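Local coordinates for DUF5638 domain-containing protein (Legionella pneumophila subsp. pneumophila, PDB 5L1A) that is of unknown function but belongs to the DUF5638 family, this chain being the helical N-terminal part of a longer, probably membrane-anchored protein, at residues A[70-73]-A[74-77]. Sequence-based numbering, arbitrary orientation.
Sequences ISLV and SQVK
With chi1 at 63°, Ser74 holds its OG between its own backbone N and carbonyl carbon, which turns the hydroxyl back along the helix onto the carbonyl oxygen of Ser71. Gln75 takes a different course: CG stands anti to the carbonyl carbon (chi1 -61°) and the chain runs extended beyond it, bringing NE2 within weak bonding range of the same oxygen. With the backbone N of Gln75, Ser71 O has two firm donors and a weak third. Ser74 OG lies 2.7 Å from Ser71 O, well bent from the carbonyl direction, while Gln75 N makes the regular helical bond to Ser71 O at 3.1 Å; both come from the same face of the carbonyl plane. The weak donor is Gln75 NE2, 3.3 Å from Ser71 O and poorly aligned, with CG of Gln75 packed against that oxygen on the way. The amide also rests near Leu72, whose CD2 is 4.1 Å from Gln75 NE2. Further along the helix, Lys77 N meets Val73 O at 2.8 Å. Val73 and Val76 are buried against Cys110 of helix 97-110, Val73 and Leu72 also meet Phe107, and Ile70 packs on helix 8-25. The serine hydroxyl bond to the i-3 carbonyl, added to the i to i-4 backbone bonds, is a familiar feature of alpha-helices, here in the last turns of helix 56-77, whose Leu72, Val73 and Val76 face neighbouring helices in an all-helical domain.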
# COMPACT_ATOMS: atom_id res chain seq x y z
N ILE A 70 1.55 2.67 -4.15
CA ILE A 70 2.09 1.96 -5.31
C ILE A 70 2.88 2.91 -6.20
O ILE A 70 3.97 2.58 -6.68
CB ILE A 70 0.97 1.25 -6.08
CG1 ILE A 70 0.39 0.11 -5.25
CG2 ILE A 70 1.47 0.73 -7.42
CD1 ILE A 70 1.42 -0.88 -4.80
N SER A 71 2.34 4.11 -6.43
CA SER A 71 3.05 5.10 -7.24
C SER A 71 4.39 5.47 -6.61
O SER A 71 5.38 5.63 -7.32
CB SER A 71 2.19 6.35 -7.42
OG SER A 71 1.05 6.07 -8.22
N LEU A 72 4.43 5.60 -5.29
CA LEU A 72 5.68 5.95 -4.62
C LEU A 72 6.70 4.82 -4.72
O LEU A 72 7.89 5.08 -4.91
CB LEU A 72 5.41 6.30 -3.16
CG LEU A 72 4.54 7.54 -2.94
CD1 LEU A 72 4.31 7.78 -1.46
CD2 LEU A 72 5.18 8.76 -3.58
N VAL A 73 6.25 3.57 -4.61
CA VAL A 73 7.16 2.43 -4.75
C VAL A 73 7.83 2.45 -6.12
O VAL A 73 9.04 2.23 -6.24
CB VAL A 73 6.42 1.11 -4.49
CG1 VAL A 73 7.37 -0.07 -4.73
CG2 VAL A 73 5.87 1.07 -3.08
N SER A 74 7.04 2.69 -7.18
CA SER A 74 7.62 2.71 -8.52
C SER A 74 8.64 3.83 -8.66
O SER A 74 9.70 3.64 -9.28
CB SER A 74 6.51 2.85 -9.57
OG SER A 74 5.81 4.07 -9.43
N GLN A 75 8.37 4.99 -8.07
CA GLN A 75 9.31 6.10 -8.17
C GLN A 75 10.60 5.80 -7.41
O GLN A 75 11.69 6.20 -7.84
CB GLN A 75 8.67 7.38 -7.64
CG GLN A 75 7.45 7.83 -8.41
CD GLN A 75 6.74 8.98 -7.74
OE1 GLN A 75 7.37 9.93 -7.27
NE2 GLN A 75 5.42 8.91 -7.68
N VAL A 76 10.50 5.11 -6.27
CA VAL A 76 11.69 4.76 -5.50
C VAL A 76 12.47 3.66 -6.20
O VAL A 76 13.69 3.78 -6.40
CB VAL A 76 11.30 4.35 -4.07
CG1 VAL A 76 12.51 3.81 -3.33
CG2 VAL A 76 10.71 5.52 -3.33
N LYS A 77 11.80 2.58 -6.59
CA LYS A 77 12.49 1.44 -7.17
C LYS A 77 13.15 1.81 -8.50
O LYS A 77 14.24 1.33 -8.81
CB LYS A 77 11.53 0.27 -7.35
CG LYS A 77 12.19 -1.01 -7.81
CD LYS A 77 11.20 -2.16 -7.91
CE LYS A 77 11.88 -3.45 -8.33
NZ LYS A 77 12.47 -3.36 -9.70